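Local coordinates for flavodoxin (PDB 5WID), which binds flavin mononucleotide and, like other flavodoxins, probably works as a carrier in electron transfer, at residues 1-6 and 47-53; 13-18 and 86-90; 70-75 and 103-109. All coordinates share one frame; numbering follows the deposited sequence.

Interaction 1: 1-6 and 47-53; sequences MKAIVV and EAEAIAV
Strands 2-6 and 50-53 run parallel, 12° apart and 4.7 Å between axes at their closest, as neighbours in the central sheet of the flavodoxin fold, whose parallel strands carry helices on both faces. The ladder is the parallel kind: Ile4 gives its N-H to the O of Ala50 and takes the N-H of Ala52 on its own O, and Ala52 O in turn receives Val6 N at 2.8 Å with a straight N-H...O line. Ala3, Val5, Ala50 and Ala52 share one face. Ala3 and Val5 pack under helix 13-27, Val5 on Ala18 and Ile21, and Ala50 and Ala52 meet Ile137 of helix 124-143. On the other face Ile4 and Ile51 run alongside each other in the same direction. Ile4 CG1 is anti to the backbone N (chi1 -177°), which leaves CG2 to do the touching, 3.6 Å from Ile51 CG1 and equally far from Ala48 CB. Lys2 NZ, bonded to Gln33 OE1, stays 4.4 Å from Glu47 OE2, beyond a salt bridge. Met1 crosses the carboxylate of Glu49 at about a right angle, CB and CG against OE1. Just before strand 50-53, Glu49 grips Lys2 at both backbone polar atoms: its N binds Lys2 O at 2.8 Å, and its chain, bent at chi2 (80°), brings OE1 back to Lys2 N at 3.0 Å.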
# COMPACT_ATOMS: atom_id res chain seq x y z
N MET A 1 6.49 -6.83 15.60
CA MET A 1 6.51 -5.66 14.73
C MET A 1 5.23 -5.59 13.91
O MET A 1 4.41 -6.51 13.98
CB MET A 1 7.75 -5.68 13.84
CG MET A 1 9.00 -5.19 14.57
SD MET A 1 10.49 -5.28 13.57
CE MET A 1 10.56 -7.05 13.27
N LYS A 2 5.05 -4.52 13.13
CA LYS A 2 3.71 -4.16 12.67
C LYS A 2 3.76 -3.53 11.28
O LYS A 2 4.62 -2.68 11.01
CB LYS A 2 3.06 -3.19 13.67
CG LYS A 2 1.70 -2.68 13.27
CD LYS A 2 0.71 -3.81 13.11
CE LYS A 2 -0.71 -3.29 13.08
NZ LYS A 2 -0.77 -1.94 12.46
N ALA A 3 2.85 -3.96 10.42
CA ALA A 3 2.69 -3.36 9.10
C ALA A 3 1.27 -2.84 8.97
O ALA A 3 0.34 -3.33 9.62
CB ALA A 3 2.96 -4.36 7.98
N ILE A 4 1.09 -1.84 8.11
CA ILE A 4 -0.24 -1.31 7.83
C ILE A 4 -0.40 -1.24 6.31
O ILE A 4 0.53 -0.85 5.60
CB ILE A 4 -0.46 0.05 8.51
CG1 ILE A 4 -1.88 0.57 8.28
CG2 ILE A 4 0.55 1.08 8.07
CD1 ILE A 4 -2.38 1.36 9.48
N VAL A 5 -1.55 -1.70 5.82
CA VAL A 5 -1.88 -1.68 4.40
C VAL A 5 -3.07 -0.73 4.24
O VAL A 5 -4.18 -1.05 4.69
CB VAL A 5 -2.21 -3.07 3.84
CG1 VAL A 5 -2.45 -2.99 2.33
CG2 VAL A 5 -1.10 -4.10 4.19
N VAL A 6 -2.83 0.43 3.65
CA VAL A 6 -3.81 1.52 3.56
C VAL A 6 -4.25 1.65 2.11
O VAL A 6 -3.39 1.64 1.22
CB VAL A 6 -3.21 2.85 4.04
CG1 VAL A 6 -4.27 3.98 3.97
CG2 VAL A 6 -2.62 2.72 5.43
N GLU A 47 3.12 4.05 14.33
CA GLU A 47 3.48 2.80 15.00
C GLU A 47 4.08 1.78 14.03
O GLU A 47 4.89 0.94 14.45
CB GLU A 47 2.23 2.22 15.67
CG GLU A 47 2.41 0.81 16.24
CD GLU A 47 1.09 0.12 16.56
OE1 GLU A 47 1.11 -0.84 17.36
OE2 GLU A 47 0.03 0.53 16.02
N ALA A 48 3.72 1.84 12.76
CA ALA A 48 4.06 0.77 11.82
C ALA A 48 5.51 0.83 11.35
O ALA A 48 6.06 1.91 11.12
CB ALA A 48 3.13 0.83 10.61
N GLU A 49 6.14 -0.35 11.20
CA GLU A 49 7.46 -0.45 10.59
C GLU A 49 7.39 -0.42 9.07
O GLU A 49 8.38 -0.04 8.42
CB GLU A 49 8.17 -1.74 11.03
CG GLU A 49 8.99 -1.60 12.31
CD GLU A 49 8.13 -1.67 13.54
OE1 GLU A 49 7.01 -2.22 13.46
OE2 GLU A 49 8.56 -1.16 14.60
N ALA A 50 6.26 -0.82 8.48
CA ALA A 50 6.09 -0.85 7.04
C ALA A 50 4.70 -0.31 6.72
O ALA A 50 3.73 -0.64 7.41
CB ALA A 50 6.24 -2.27 6.46
N ILE A 51 4.61 0.51 5.68
CA ILE A 51 3.35 1.11 5.25
C ILE A 51 3.20 0.87 3.76
O ILE A 51 4.00 1.38 2.96
CB ILE A 51 3.31 2.62 5.55
CG1 ILE A 51 3.48 2.87 7.06
CG2 ILE A 51 1.99 3.23 5.03
CD1 ILE A 51 3.79 4.34 7.42
N ALA A 52 2.18 0.10 3.39
CA ALA A 52 1.83 -0.12 1.99
C ALA A 52 0.62 0.75 1.67
O ALA A 52 -0.32 0.83 2.47
CB ALA A 52 1.51 -1.60 1.72
N VAL A 53 0.65 1.44 0.53
CA VAL A 53 -0.41 2.37 0.17
C VAL A 53 -0.91 2.03 -1.23
O VAL A 53 -0.10 1.89 -2.16
CB VAL A 53 0.06 3.83 0.23
CG1 VAL A 53 -1.04 4.79 -0.24
CG2 VAL A 53 0.49 4.20 1.67
O HOH W 1 -0.03 0.30 13.28

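Interaction 2: 13-18 and 86-90; sequences NTKAMA and AFGSY. With FMN (flavin mononucleotide), chain D.
Thr14 sets its two branches to separate tasks against strand 86-90. With OG1 anti to the carbonyl carbon (chi1 -55°), the hydroxyl stands between strand and cofactor: it accepts the N-H of Ser89 at 3.1 Å between OG1 and N, and donates to FMN O1P. The methyl CG2 turns instead to the Phe87 ring, reaching CE2 at 3.7 Å. Thr14 O lies at the edge of that ring, near its plane, beside CE2, while Ala18 CB reaches CZ at 3.7 Å and Met17 CB reaches CD2, both obliquely. Met17 reaches the backbone of Gly88, its chain bent at chi3 (68°), with Met17 SD 3.4 Å from Gly88 C and CE against Gly88 O. Gly88 itself keeps a backbone shape in which a CB would collide with the carbonyl O of Phe87. This is the phosphate end of the flavodoxin FMN site, where the first turn of helix 13-27 follows the phosphate-binding loop and offers its N-terminal amides to the anion. Thr14 N meets O1P at 2.7 Å, and Asn13 N binds O3P; the positive end of the helix dipole would be expected to favour the charge. Ser11, Thr10, Ser9 and Ser56 add hydroxyl donors or acceptors to the same cofactor. Farther along the ribityl chain, FMN O4' is held from both segments: it receives a bond from Asn13 ND2 at 2.9 Å and gives one to Ser89 OG at 2.7 Å. Ser89 OG also bonds to His120 O and packs against Asn13 CB at 3.4 Å.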
# COMPACT_ATOMS: atom_id res chain seq x y z
N ASN A 13 -11.68 -3.20 -6.15
CA ASN A 13 -10.56 -3.95 -6.73
C ASN A 13 -9.27 -3.71 -5.94
O ASN A 13 -8.57 -4.67 -5.58
CB ASN A 13 -10.39 -3.58 -8.20
CG ASN A 13 -11.56 -4.08 -9.06
OD1 ASN A 13 -12.23 -5.08 -8.71
ND2 ASN A 13 -11.82 -3.39 -10.17
N THR A 14 -8.93 -2.45 -5.67
CA THR A 14 -7.77 -2.16 -4.84
C THR A 14 -7.96 -2.67 -3.42
O THR A 14 -7.00 -3.10 -2.77
CB THR A 14 -7.47 -0.66 -4.86
OG1 THR A 14 -7.32 -0.25 -6.24
CG2 THR A 14 -6.20 -0.29 -4.08
N LYS A 15 -9.20 -2.65 -2.92
CA LYS A 15 -9.46 -3.23 -1.61
C LYS A 15 -9.14 -4.72 -1.60
O LYS A 15 -8.51 -5.22 -0.66
CB LYS A 15 -10.92 -2.99 -1.21
CG LYS A 15 -11.32 -3.63 0.14
CD LYS A 15 -12.78 -3.27 0.51
CE LYS A 15 -13.15 -3.78 1.90
NZ LYS A 15 -13.15 -5.27 1.92
N ALA A 16 -9.57 -5.44 -2.64
CA ALA A 16 -9.26 -6.86 -2.73
C ALA A 16 -7.75 -7.09 -2.74
O ALA A 16 -7.25 -8.03 -2.10
CB ALA A 16 -9.90 -7.46 -3.98
N MET A 17 -7.01 -6.26 -3.47
CA MET A 17 -5.55 -6.36 -3.47
C MET A 17 -5.00 -6.17 -2.07
O MET A 17 -4.13 -6.92 -1.61
CB MET A 17 -4.94 -5.32 -4.41
CG MET A 17 -5.29 -5.55 -5.87
SD MET A 17 -4.57 -4.26 -6.91
CE MET A 17 -2.80 -4.60 -6.79
N ALA A 18 -5.49 -5.14 -1.38
CA ALA A 18 -4.99 -4.79 -0.05
C ALA A 18 -5.20 -5.94 0.93
O ALA A 18 -4.32 -6.24 1.74
CB ALA A 18 -5.70 -3.53 0.46
N ALA A 86 3.81 0.12 -2.73
CA ALA A 86 2.81 0.84 -3.49
C ALA A 86 2.06 -0.13 -4.39
O ALA A 86 2.67 -1.02 -4.99
CB ALA A 86 3.46 1.96 -4.34
N PHE A 87 0.73 0.05 -4.51
CA PHE A 87 -0.06 -0.88 -5.30
C PHE A 87 -1.36 -0.22 -5.77
O PHE A 87 -1.71 0.88 -5.34
CB PHE A 87 -0.38 -2.17 -4.53
CG PHE A 87 -1.29 -1.97 -3.33
CD1 PHE A 87 -0.77 -1.53 -2.13
CD2 PHE A 87 -2.64 -2.28 -3.40
CE1 PHE A 87 -1.58 -1.34 -1.00
CE2 PHE A 87 -3.48 -2.11 -2.29
CZ PHE A 87 -2.95 -1.64 -1.09
N GLY A 88 -2.07 -0.92 -6.65
CA GLY A 88 -3.40 -0.46 -7.04
C GLY A 88 -3.97 -1.16 -8.26
O GLY A 88 -3.24 -1.78 -9.02
N SER A 89 -5.28 -1.04 -8.46
CA SER A 89 -5.94 -1.58 -9.65
C SER A 89 -6.17 -0.45 -10.65
O SER A 89 -6.29 0.71 -10.27
CB SER A 89 -7.27 -2.23 -9.27
OG SER A 89 -7.99 -2.72 -10.39
N TYR A 90 -6.20 -0.80 -11.93
CA TYR A 90 -6.32 0.23 -12.96
C TYR A 90 -6.98 -0.35 -14.20
O TYR A 90 -7.15 -1.56 -14.32
CB TYR A 90 -4.95 0.83 -13.30
CG TYR A 90 -4.04 -0.08 -14.11
CD1 TYR A 90 -3.44 -1.20 -13.54
CD2 TYR A 90 -3.77 0.20 -15.45
CE1 TYR A 90 -2.60 -2.02 -14.29
CE2 TYR A 90 -2.91 -0.60 -16.20
CZ TYR A 90 -2.34 -1.71 -15.62
OH TYR A 90 -1.51 -2.52 -16.37
N1 FMN D . -7.83 3.49 -15.22
C2 FMN D . -6.61 3.93 -15.70
O2 FMN D . -5.68 3.13 -15.82
N3 FMN D . -6.44 5.26 -16.03
C4 FMN D . -7.46 6.17 -15.88
O4 FMN D . -7.25 7.35 -16.18
C4A FMN D . -8.69 5.71 -15.41
N5 FMN D . -9.75 6.59 -15.26
C5A FMN D . -10.97 6.13 -14.79
C6 FMN D . -12.02 7.03 -14.66
C7 FMN D . -13.25 6.59 -14.20
C7M FMN D . -14.38 7.58 -14.06
C8 FMN D . -13.44 5.24 -13.87
C8M FMN D . -14.77 4.75 -13.37
C9 FMN D . -12.38 4.34 -14.00
C9A FMN D . -11.15 4.78 -14.47
N10 FMN D . -10.09 3.90 -14.60
C10 FMN D . -8.87 4.37 -15.08
C1' FMN D . -10.25 2.45 -14.28
C2' FMN D . -10.11 2.12 -12.80
O2' FMN D . -8.83 2.44 -12.28
C3' FMN D . -10.34 0.61 -12.68
O3' FMN D . -11.70 0.34 -12.96
C4' FMN D . -9.96 0.03 -11.32
O4' FMN D . -10.09 -1.38 -11.41
C5' FMN D . -10.81 0.56 -10.16
O5' FMN D . -10.28 0.01 -8.96
P FMN D . -11.00 0.28 -7.55
O1P FMN D . -10.01 -0.10 -6.49
O2P FMN D . -11.32 1.76 -7.47
O3P FMN D . -12.25 -0.56 -7.49

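Interaction 3: 70-75 and 103-109; sequences MDETLV and KMREMGM
Lys103 NZ is held by Asp71 in a salt bridge, 2.8 Å from OD1, on the syn lone pair of that oxygen. The two side chains cross at about a right angle, and the lysine bends at chi4 (-61°) to bring the ammonium onto the carboxylate. A water that donates to Asp71 OD2 at 2.7 Å also lies, more weakly, within reach of NZ, spanning the pair on its outer side. Beneath the charges, the aliphatic part of Lys103 lies over Met70, its CD 3.8 Å from Met70 CB. Met70 curls at chi3 (73°), and its CE touches both Lys103 CB and Met104 CG, the latter 3.9 Å away. These are neighbouring helices, 64-76 and 96-106, on one face of the doubly wound alpha/beta sheet of a flavodoxin; Leu74 and Met109 reach down to Ile51, and Met104 to Val53, of strand 50-58. Where helix 96-106 ends, Gly108 closes a Schellman motif and Met107 crosses to the other helix. Its SD sits 3.7 Å from Leu74 CG, while CE touches Val75 CG2 and Met70 O, each at 3.6 Å. That carbonyl belongs to a wider pi-type turn, with a weak bond from Val75 N. Thioethers make most of the apolar contact, Met70 and Met104 in its buried part and Met107 towards the rim; the one salt bridge lies at the outer margin, where solvent would be expected to temper its strength.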
# COMPACT_ATOMS: atom_id res chain seq x y z
N MET A 70 -1.78 11.27 1.50
CA MET A 70 -0.33 11.12 1.40
C MET A 70 0.40 12.42 1.71
O MET A 70 1.41 12.42 2.44
CB MET A 70 0.05 10.63 0.01
CG MET A 70 -0.48 9.22 -0.25
SD MET A 70 0.38 8.48 -1.64
CE MET A 70 2.00 8.12 -0.90
N ASP A 71 -0.07 13.54 1.15
CA ASP A 71 0.65 14.80 1.29
C ASP A 71 0.54 15.38 2.69
O ASP A 71 1.41 16.13 3.13
CB ASP A 71 0.12 15.82 0.28
CG ASP A 71 0.53 15.51 -1.14
OD1 ASP A 71 1.44 14.68 -1.35
OD2 ASP A 71 -0.07 16.10 -2.05
N GLU A 72 -0.56 15.08 3.39
CA GLU A 72 -0.79 15.62 4.72
C GLU A 72 -0.54 14.58 5.80
O GLU A 72 0.40 14.72 6.59
CB GLU A 72 -2.22 16.18 4.80
CG GLU A 72 -2.43 17.35 3.86
CD GLU A 72 -3.88 17.79 3.76
OE1 GLU A 72 -4.68 17.41 4.64
OE2 GLU A 72 -4.21 18.51 2.80
N THR A 73 -1.33 13.51 5.82
CA THR A 73 -1.28 12.57 6.94
C THR A 73 -0.02 11.71 6.91
O THR A 73 0.64 11.55 7.94
CB THR A 73 -2.53 11.68 6.93
OG1 THR A 73 -3.69 12.52 6.94
CG2 THR A 73 -2.56 10.80 8.17
N LEU A 74 0.30 11.11 5.76
CA LEU A 74 1.48 10.25 5.72
C LEU A 74 2.76 11.04 5.99
O LEU A 74 3.64 10.57 6.73
CB LEU A 74 1.56 9.52 4.37
CG LEU A 74 2.69 8.49 4.24
CD1 LEU A 74 2.57 7.40 5.31
CD2 LEU A 74 2.71 7.87 2.83
N VAL A 75 2.88 12.23 5.40
CA VAL A 75 4.05 13.07 5.69
C VAL A 75 4.13 13.38 7.18
O VAL A 75 5.21 13.35 7.77
CB VAL A 75 4.01 14.36 4.84
CG1 VAL A 75 5.11 15.32 5.29
CG2 VAL A 75 4.18 14.03 3.37
N LYS A 103 6.02 9.47 -4.50
CA LYS A 103 5.76 10.27 -3.31
C LYS A 103 6.45 9.67 -2.08
O LYS A 103 7.06 10.40 -1.30
CB LYS A 103 4.27 10.36 -3.04
CG LYS A 103 3.60 11.61 -3.52
CD LYS A 103 2.19 11.69 -2.93
CE LYS A 103 1.30 12.50 -3.84
NZ LYS A 103 1.83 13.86 -3.98
N MET A 104 6.34 8.35 -1.91
CA MET A 104 6.98 7.71 -0.76
C MET A 104 8.49 7.92 -0.77
O MET A 104 9.09 8.19 0.28
CB MET A 104 6.66 6.22 -0.74
CG MET A 104 5.21 5.93 -0.47
SD MET A 104 4.96 4.14 -0.54
CE MET A 104 3.76 3.94 0.77
N ARG A 105 9.13 7.77 -1.93
CA ARG A 105 10.57 7.98 -2.01
C ARG A 105 10.94 9.42 -1.66
O ARG A 105 11.92 9.66 -0.95
CB ARG A 105 11.08 7.59 -3.40
CG ARG A 105 11.03 6.10 -3.67
CD ARG A 105 11.75 5.70 -4.95
NE ARG A 105 11.45 4.32 -5.32
CZ ARG A 105 10.57 3.98 -6.26
NH1 ARG A 105 9.94 4.92 -6.95
NH2 ARG A 105 10.34 2.70 -6.54
N GLU A 106 10.15 10.38 -2.14
CA GLU A 106 10.40 11.79 -1.84
C GLU A 106 10.32 12.06 -0.35
O GLU A 106 10.97 12.99 0.15
CB GLU A 106 9.41 12.67 -2.59
CG GLU A 106 9.82 13.02 -4.00
CD GLU A 106 8.66 13.57 -4.82
OE1 GLU A 106 8.88 13.93 -6.00
OE2 GLU A 106 7.53 13.65 -4.29
N MET A 107 9.50 11.29 0.37
CA MET A 107 9.29 11.35 1.81
C MET A 107 10.39 10.69 2.62
O MET A 107 10.31 10.70 3.85
CB MET A 107 7.98 10.66 2.15
CG MET A 107 6.92 11.52 2.67
SD MET A 107 5.50 10.42 2.80
CE MET A 107 4.55 11.02 1.42
N GLY A 108 11.36 10.05 1.98
CA GLY A 108 12.39 9.34 2.70
C GLY A 108 12.11 7.88 2.98
O GLY A 108 12.89 7.25 3.72
N MET A 109 11.05 7.31 2.43
CA MET A 109 10.80 5.89 2.60
C MET A 109 11.62 5.08 1.61
O MET A 109 11.98 5.56 0.53
CB MET A 109 9.31 5.56 2.41
CG MET A 109 8.39 6.31 3.35
SD MET A 109 6.66 5.83 3.18
CE MET A 109 6.67 4.23 4.02
O HOH W 2 0.57 16.86 -4.55

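Interaction 1 touches both of the others: its two strands belong to the sheet, interaction 2 brings helix 13-27 onto one face through strand 83-90, and interaction 3 lies on the other. Within the sheet, Val53 O probably bonds to Phe87 N, joining strand 50-58 to strand 83-90. On one face Val5 CG1 packs on Phe87 CZ at 3.7 Å and on Ala18 CB at 3.8 Å. On the other, Met104 CE lies 3.4 Å from Val53 CG2, and Leu74 CD1 meets Ile51 CD1. Interactions 2 and 3 do not touch, their centres about 19 Å apart. Interaction 2 binds FMN directly; the side chain of Val5 in interaction 1 is about 12 Å from the cofactor.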